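Local atomic coordinates of surface antigen protein 2 (Candida albicans, PDB entry 4Y7S), a protein that binds heme outside the cell and helps the fungus use iron from human hemoglobin during hyphal growth, probably within a heme-transfer cascade of CFEM proteins. Residues 91-94 with 95-98; 20-23 with 24-28; 13-16 with 17-21. All blocks are in the same frame, centred on the assembly; numbering follows the deposited sequence.

In the fold
Along the chain, contact 3 comes first, contact 2 follows directly and contact 1 lies far downstream. Contacts 3 and 2 stand about 10 Å apart between centres, share Asp20 and Arg21, and both use the short helix 19-22: residues 13-16 lead into it, and residues 24-28 carry the chain away from it. They also meet directly through Tyr23 and Ile15. Contact 1, in the loop between helices 72-87 and 99-110, lies about 18 Å from each, across the chain's centre, yet Trp95 reaches Phe18 of contact 3. All three belong to the disulfide-stabilised helical basket of the CFEM domain, contacts 2 and 3 at the two ends of a short helix and contact 1 in a loop that contributes Trp91 to the heme pocket.

Contact 1: residues 91-94 with 95-98; sequences WDPY and WIIP
This is a local turn contact in the loop between helices 72-87 and 99-110, where Ile96 folds back against Trp91 and Pro93. Its terminal methyl does the touching: Ile96 CD1 lies 3.5 Å from Pro93 CD, with the two side chains meeting at about a right angle. Ile96 CD1 also comes 3.9 Å from Trp91 NE1, again nearly crosswise. Ile96 CG1 stands beside its own backbone N, opposite the carbonyl carbon (chi1 -47°), and a second bend in the chain puts CD1 against Pro93 and Trp91.

Two successive backbone turns make this fold-back possible. The peptide before Pro93 is cis, and Tyr94 N donates to Trp91 O at 2.6 Å, closing a type VI beta turn. Immediately afterwards, Trp95 N donates to Pro93 O over 2.8 Å in a strongly bent bond (133° at the hydrogen); with the positive phi of Tyr94 (78°), this is a classic gamma turn. The reversal lays the Tyr94 ring over Asp92, whose CA sits 3.4 Å above the ring plane.

In the helical basket of the CFEM domain, the double turn separates two tryptophans with different surroundings. Trp91 lines the heme pocket and touches the bound heme, and it also packs on Ala87 of the second subunit. Trp95 instead enters the interior, where its ring lies nearly parallel to that of Phe18 and reaches helices 55-68, 72-87 and 99-110. Ile97 CG2 lies 3.5 Å above the plane of the Trp95 indole, centred on one face.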
loop_
_atom_site.group_PDB
_atom_site.type_symbol
_atom_site.label_atom_id
_atom_site.label_comp_id
_atom_site.label_asym_id
_atom_site.label_seq_id
_atom_site.Cartn_x
_atom_site.Cartn_y
_atom_site.Cartn_z
ATOM N N TRP A 91 -13.891 -6.728 5.512
ATOM C CA TRP A 91 -13.970 -6.313 6.911
ATOM C C TRP A 91 -14.047 -4.798 7.074
ATOM O O TRP A 91 -13.628 -4.039 6.195
ATOM C CB TRP A 91 -12.754 -6.845 7.678
ATOM C CG TRP A 91 -11.453 -6.428 7.026
ATOM C CD1 TRP A 91 -10.707 -5.313 7.300
ATOM C CD2 TRP A 91 -10.770 -7.117 5.969
ATOM N NE1 TRP A 91 -9.600 -5.272 6.483
ATOM C CE2 TRP A 91 -9.613 -6.370 5.660
ATOM C CE3 TRP A 91 -11.022 -8.299 5.258
ATOM C CZ2 TRP A 91 -8.711 -6.765 4.670
ATOM C CZ3 TRP A 91 -10.122 -8.693 4.277
ATOM C CH2 TRP A 91 -8.984 -7.924 3.991
ATOM N N ASP A 92 -14.595 -4.375 8.212
ATOM C CA ASP A 92 -14.606 -2.976 8.650
ATOM C C ASP A 92 -13.178 -2.400 8.536
ATOM O O ASP A 92 -12.237 -3.008 9.042
ATOM C CB ASP A 92 -15.132 -2.942 10.102
ATOM C CG ASP A 92 -15.284 -1.536 10.674
ATOM O OD1 ASP A 92 -14.601 -0.604 10.219
ATOM O OD2 ASP A 92 -16.067 -1.378 11.634
ATOM N N PRO A 93 -12.997 -1.216 7.917
ATOM C CA PRO A 93 -13.929 -0.195 7.414
ATOM C C PRO A 93 -14.416 -0.386 5.975
ATOM O O PRO A 93 -14.928 0.576 5.393
ATOM C CB PRO A 93 -13.106 1.100 7.553
ATOM C CG PRO A 93 -11.695 0.661 7.285
ATOM C CD PRO A 93 -11.591 -0.748 7.856
ATOM N N TYR A 94 -14.248 -1.592 5.432
ATOM C CA TYR A 94 -14.922 -2.022 4.206
ATOM C C TYR A 94 -14.282 -1.457 2.936
ATOM O O TYR A 94 -13.782 -2.221 2.110
ATOM C CB TYR A 94 -16.423 -1.681 4.297
ATOM C CG TYR A 94 -17.025 -2.192 5.599
ATOM C CD1 TYR A 94 -17.166 -3.555 5.825
ATOM C CD2 TYR A 94 -17.402 -1.322 6.612
ATOM C CE1 TYR A 94 -17.680 -4.044 7.009
ATOM C CE2 TYR A 94 -17.929 -1.803 7.800
ATOM C CZ TYR A 94 -18.063 -3.165 7.995
ATOM O OH TYR A 94 -18.582 -3.660 9.173
ATOM N N TRP A 95 -14.308 -0.139 2.759
ATOM C CA TRP A 95 -13.576 0.497 1.670
ATOM C C TRP A 95 -12.265 1.004 2.266
ATOM O O TRP A 95 -12.244 1.990 2.990
ATOM C CB TRP A 95 -14.399 1.606 1.023
ATOM C CG TRP A 95 -13.755 2.205 -0.203
ATOM C CD1 TRP A 95 -13.251 1.528 -1.274
ATOM C CD2 TRP A 95 -13.567 3.593 -0.482
ATOM N NE1 TRP A 95 -12.743 2.402 -2.190
ATOM C CE2 TRP A 95 -12.930 3.681 -1.736
ATOM C CE3 TRP A 95 -13.874 4.778 0.203
ATOM C CZ2 TRP A 95 -12.588 4.897 -2.313
ATOM C CZ3 TRP A 95 -13.537 5.982 -0.376
ATOM C CH2 TRP A 95 -12.909 6.035 -1.626
ATOM N N ILE A 96 -11.177 0.289 2.004
ATOM C CA ILE A 96 -9.946 0.505 2.757
ATOM C C ILE A 96 -9.057 1.529 2.076
ATOM O O ILE A 96 -8.350 1.203 1.134
ATOM C CB ILE A 96 -9.114 -0.797 2.903
ATOM C CG1 ILE A 96 -9.974 -2.004 3.330
ATOM C CG2 ILE A 96 -7.964 -0.581 3.874
ATOM C CD1 ILE A 96 -10.529 -1.955 4.729
ATOM N N ILE A 97 -9.041 2.748 2.606
ATOM C CA ILE A 97 -8.269 3.835 2.003
ATOM C C ILE A 97 -7.208 4.353 2.944
ATOM O O ILE A 97 -7.327 4.223 4.161
ATOM C CB ILE A 97 -9.180 5.017 1.578
ATOM C CG1 ILE A 97 -10.048 5.509 2.740
ATOM C CG2 ILE A 97 -10.033 4.614 0.434
ATOM C CD1 ILE A 97 -10.905 6.748 2.395
ATOM N N PRO A 98 -6.168 4.976 2.383
ATOM C CA PRO A 98 -5.162 5.626 3.223
ATOM C C PRO A 98 -5.772 6.702 4.156
ATOM O O PRO A 98 -6.782 7.323 3.802
ATOM C CB PRO A 98 -4.247 6.282 2.206
ATOM C CG PRO A 98 -4.458 5.521 0.932
ATOM C CD PRO A 98 -5.876 5.128 0.947
#

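Contact 2: residues 20-23 with 24-28; sequences DRIY and DQIPK
Ile22 O is gripped by two backbone N-H groups from the next turn of chain. Gln25 N donates to it over 2.9 Å, coming from above the carbonyl plane, 55° out of it. Ile26 N gives the second bond, 3.0 Å long to Ile22 O and almost in line with the C=O direction, so the two donors approach this one oxygen from clearly different directions.

Beside the paired bonds, the isoleucines meet: Ile22 CD1 lies 3.8 Å from Ile26 CG2, the two branched chains meeting at a slant. The other branch of Ile26 turns back over the backbone, its CG1 3.4 Å from Tyr23 O. The i+3 and i+4 bonds to Ile22 O overlay a type I beta turn (Ile22-Gln25) on an alpha turn (Ile22-Ile26), following helix 19-22. Both isoleucines are buried against helix 72-87, a long helix of the CFEM basket, Ile22 on Ala84 and Ile26 on Phe77.

The Tyr23 ring is met at its edge, near its plane, by Asp24 OD1. The ring and carboxylate planes are 65° apart.

Waters add further links. One molecule accepts from Asp24 N at 3.0 Å and donates to Asp20 O, standing in for a direct helical bond between them. Another accepts from Lys28 NZ at 2.8 Å and lies beside Tyr23 O and Ile26 O, so that water joins the lysine's charged end to the turn.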
loop_
_atom_site.group_PDB
_atom_site.type_symbol
_atom_site.label_atom_id
_atom_site.label_comp_id
_atom_site.label_asym_id
_atom_site.label_seq_id
_atom_site.Cartn_x
_atom_site.Cartn_y
_atom_site.Cartn_z
ATOM N N ASP A 20 -18.387 -1.625 -11.298
ATOM C CA ASP A 20 -19.606 -2.213 -11.815
ATOM C C ASP A 20 -20.692 -2.225 -10.738
ATOM O O ASP A 20 -21.867 -2.190 -11.039
ATOM C CB ASP A 20 -19.365 -3.653 -12.326
ATOM C CG ASP A 20 -18.703 -3.696 -13.712
ATOM O OD1 ASP A 20 -18.059 -2.697 -14.108
ATOM O OD2 ASP A 20 -18.842 -4.729 -14.421
ATOM N N ARG A 21 -20.303 -2.299 -9.475
ATOM C CA ARG A 21 -21.297 -2.387 -8.414
ATOM C C ARG A 21 -22.037 -1.080 -8.169
ATOM O O ARG A 21 -23.182 -1.095 -7.730
ATOM C CB ARG A 21 -20.641 -2.822 -7.106
ATOM C CG ARG A 21 -19.969 -4.170 -7.159
ATOM C CD ARG A 21 -20.944 -5.342 -7.473
ATOM N NE ARG A 21 -20.074 -6.441 -7.815
ATOM C CZ ARG A 21 -19.802 -6.839 -9.046
ATOM N NH1 ARG A 21 -20.425 -6.321 -10.091
ATOM N NH2 ARG A 21 -18.936 -7.817 -9.212
ATOM N N ILE A 22 -21.399 0.045 -8.473
ATOM C CA ILE A 22 -21.932 1.345 -8.052
ATOM C C ILE A 22 -22.008 2.414 -9.147
ATOM O O ILE A 22 -22.456 3.540 -8.886
ATOM C CB ILE A 22 -21.078 1.890 -6.866
ATOM C CG1 ILE A 22 -19.637 2.111 -7.291
ATOM C CG2 ILE A 22 -21.100 0.912 -5.688
ATOM C CD1 ILE A 22 -18.735 2.724 -6.175
ATOM N N TYR A 23 -21.597 2.066 -10.362
ATOM C CA TYR A 23 -21.393 3.059 -11.401
ATOM C C TYR A 23 -22.663 3.843 -11.676
ATOM O O TYR A 23 -22.616 5.061 -11.868
ATOM C CB TYR A 23 -20.895 2.410 -12.705
ATOM C CG TYR A 23 -20.458 3.441 -13.727
ATOM C CD1 TYR A 23 -19.241 4.091 -13.596
ATOM C CD2 TYR A 23 -21.272 3.776 -14.809
ATOM C CE1 TYR A 23 -18.834 5.040 -14.514
ATOM C CE2 TYR A 23 -20.874 4.724 -15.737
ATOM C CZ TYR A 23 -19.651 5.352 -15.583
ATOM O OH TYR A 23 -19.244 6.300 -16.493
ATOM N N ASP A 24 -23.788 3.175 -11.715
ATOM C CA ASP A 24 -25.050 3.817 -11.996
ATOM C C ASP A 24 -25.647 4.593 -10.830
ATOM O O ASP A 24 -26.542 5.325 -11.016
ATOM C CB ASP A 24 -26.050 2.800 -12.477
ATOM C CG ASP A 24 -25.702 2.255 -13.803
ATOM O OD1 ASP A 24 -25.075 2.944 -14.602
ATOM O OD2 ASP A 24 -26.052 1.129 -14.043
ATOM N N GLN A 25 -25.143 4.395 -9.638
ATOM C CA GLN A 25 -25.690 5.046 -8.474
ATOM C C GLN A 25 -24.873 6.197 -7.952
ATOM O O GLN A 25 -25.382 7.037 -7.303
ATOM C CB GLN A 25 -25.921 4.054 -7.362
ATOM C CG GLN A 25 -26.866 2.909 -7.670
ATOM C CD GLN A 25 -26.764 1.811 -6.646
ATOM O OE1 GLN A 25 -25.986 0.863 -6.804
ATOM N NE2 GLN A 25 -27.505 1.954 -5.563
ATOM N N ILE A 26 -23.595 6.222 -8.243
ATOM C CA ILE A 26 -22.723 7.262 -7.696
ATOM C C ILE A 26 -23.005 8.629 -8.325
ATOM O O ILE A 26 -23.500 8.715 -9.452
ATOM C CB ILE A 26 -21.215 6.928 -7.900
ATOM C CG1 ILE A 26 -20.932 6.571 -9.354
ATOM C CG2 ILE A 26 -20.793 5.803 -6.976
ATOM C CD1 ILE A 26 -19.441 6.333 -9.650
ATOM N N PRO A 27 -22.673 9.706 -7.603
ATOM C CA PRO A 27 -22.831 11.014 -8.232
ATOM C C PRO A 27 -21.984 11.074 -9.482
ATOM O O PRO A 27 -20.972 10.358 -9.594
ATOM C CB PRO A 27 -22.376 11.997 -7.145
ATOM C CG PRO A 27 -21.691 11.206 -6.133
ATOM C CD PRO A 27 -22.211 9.813 -6.210
ATOM N N LYS A 28 -22.435 11.854 -10.455
ATOM C CA LYS A 28 -21.775 11.902 -11.758
ATOM C C LYS A 28 -20.327 12.343 -11.642
ATOM O O LYS A 28 -19.492 11.956 -12.463
ATOM C CB LYS A 28 -22.533 12.825 -12.727
ATOM C CG LYS A 28 -23.990 12.419 -12.957
ATOM C CD LYS A 28 -24.129 10.922 -13.289
ATOM C CE LYS A 28 -25.590 10.487 -13.416
ATOM N NZ LYS A 28 -25.752 9.003 -13.231
HETATM O O HOH W 1 -23.995 0.197 -11.450
HETATM O O HOH W 2 -24.089 7.295 -11.687
#

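Contact 3: residues 13-16 with 17-21; sequences ASIN and GFADR
With CG between its backbone N and carbonyl carbon (chi1 61°), the Asn16 side chain bends forward over the first turn of the helix, while Asp20 places CG beside its own N (chi1 -78°) and reaches back to the loop. Asn16 OD1 accepts from Ala19 N over 2.7 Å in a nearly straight bond, the donor lying above the carbonyl plane; a weak bond from Phe18 N joins it. The amide's other end is held too, since Asn16 ND2 donates to Val34 O.

The Asp20 carboxylate receives the loop's N-H groups two abreast. Ser14 N meets OD2 of Asp20 at 2.7 Å and Ile15 N meets OD1 of Asp20 at 2.9 Å, each on a syn lone pair, with a weak third bond from Asn16 N to OD1. These donors probably stabilise the carboxylate's negative charge. Alongside, Ile15 CG2 packs 3.6 Å from Ala19 CB. Asp20 N donates to Asn16 O at 2.9 Å. The Phe18 ring packs against Leu51 and Phe77 in the basket. An asparagine accepting from N-H groups two and three residues ahead is characteristic of helix N-capping, here on the turn that leads into helix 19-22.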
loop_
_atom_site.group_PDB
_atom_site.type_symbol
_atom_site.label_atom_id
_atom_site.label_comp_id
_atom_site.label_asym_id
_atom_site.label_seq_id
_atom_site.Cartn_x
_atom_site.Cartn_y
_atom_site.Cartn_z
ATOM N N ALA A 13 -16.215 -8.225 -15.888
ATOM C CA ALA A 13 -16.729 -6.891 -15.589
ATOM C C ALA A 13 -16.721 -5.964 -16.804
ATOM O O ALA A 13 -15.960 -6.173 -17.731
ATOM C CB ALA A 13 -15.936 -6.271 -14.454
ATOM N N SER A 14 -17.588 -4.950 -16.794
ATOM C CA SER A 14 -17.624 -3.946 -17.855
ATOM C C SER A 14 -16.499 -2.931 -17.679
ATOM O O SER A 14 -15.798 -2.605 -18.617
ATOM C CB SER A 14 -18.972 -3.227 -17.857
ATOM O OG SER A 14 -20.029 -4.163 -17.955
ATOM N N ILE A 15 -16.355 -2.431 -16.458
ATOM C CA ILE A 15 -15.293 -1.512 -16.099
ATOM C C ILE A 15 -14.320 -2.263 -15.183
ATOM O O ILE A 15 -13.225 -2.633 -15.585
ATOM C CB ILE A 15 -15.846 -0.253 -15.385
ATOM C CG1 ILE A 15 -16.835 0.494 -16.285
ATOM C CG2 ILE A 15 -14.716 0.671 -14.950
ATOM C CD1 ILE A 15 -17.600 1.623 -15.542
ATOM N N ASN A 16 -14.739 -2.482 -13.943
ATOM C CA ASN A 16 -14.024 -3.363 -13.029
ATOM C C ASN A 16 -14.969 -3.812 -11.907
ATOM O O ASN A 16 -16.102 -3.349 -11.830
ATOM C CB ASN A 16 -12.760 -2.682 -12.475
ATOM C CG ASN A 16 -13.055 -1.404 -11.687
ATOM O OD1 ASN A 16 -13.731 -1.434 -10.663
ATOM N ND2 ASN A 16 -12.505 -0.284 -12.146
ATOM N N GLY A 17 -14.508 -4.725 -11.055
ATOM C CA GLY A 17 -15.361 -5.323 -10.043
ATOM C C GLY A 17 -15.897 -4.352 -9.005
ATOM O O GLY A 17 -16.950 -4.594 -8.419
ATOM N N PHE A 18 -15.181 -3.255 -8.781
ATOM C CA PHE A 18 -15.623 -2.216 -7.851
ATOM C C PHE A 18 -16.610 -1.276 -8.535
ATOM O O PHE A 18 -17.724 -1.081 -8.067
ATOM C CB PHE A 18 -14.415 -1.452 -7.322
ATOM C CG PHE A 18 -14.751 -0.239 -6.457
ATOM C CD1 PHE A 18 -15.164 -0.390 -5.143
ATOM C CD2 PHE A 18 -14.594 1.052 -6.956
ATOM C CE1 PHE A 18 -15.449 0.733 -4.338
ATOM C CE2 PHE A 18 -14.869 2.180 -6.163
ATOM C CZ PHE A 18 -15.286 2.015 -4.850
ATOM N N ALA A 19 -16.184 -0.706 -9.656
ATOM C CA ALA A 19 -17.007 0.207 -10.435
ATOM C C ALA A 19 -18.362 -0.370 -10.841
ATOM O O ALA A 19 -19.371 0.325 -10.748
ATOM C CB ALA A 19 -16.250 0.643 -11.677
ATOM N N ASP A 20 -18.387 -1.625 -11.298
ATOM C CA ASP A 20 -19.606 -2.213 -11.815
ATOM C C ASP A 20 -20.692 -2.225 -10.738
ATOM O O ASP A 20 -21.867 -2.190 -11.039
ATOM C CB ASP A 20 -19.365 -3.653 -12.326
ATOM C CG ASP A 20 -18.703 -3.696 -13.712
ATOM O OD1 ASP A 20 -18.059 -2.697 -14.108
ATOM O OD2 ASP A 20 -18.842 -4.729 -14.421
ATOM N N ARG A 21 -20.303 -2.299 -9.475
ATOM C CA ARG A 21 -21.297 -2.387 -8.414
ATOM C C ARG A 21 -22.037 -1.080 -8.169
ATOM O O ARG A 21 -23.182 -1.095 -7.730
ATOM C CB ARG A 21 -20.641 -2.822 -7.106
ATOM C CG ARG A 21 -19.969 -4.170 -7.159
ATOM C CD ARG A 21 -20.944 -5.342 -7.473
ATOM N NE ARG A 21 -20.074 -6.441 -7.815
ATOM C CZ ARG A 21 -19.802 -6.839 -9.046
ATOM N NH1 ARG A 21 -20.425 -6.321 -10.091
ATOM N NH2 ARG A 21 -18.936 -7.817 -9.212
#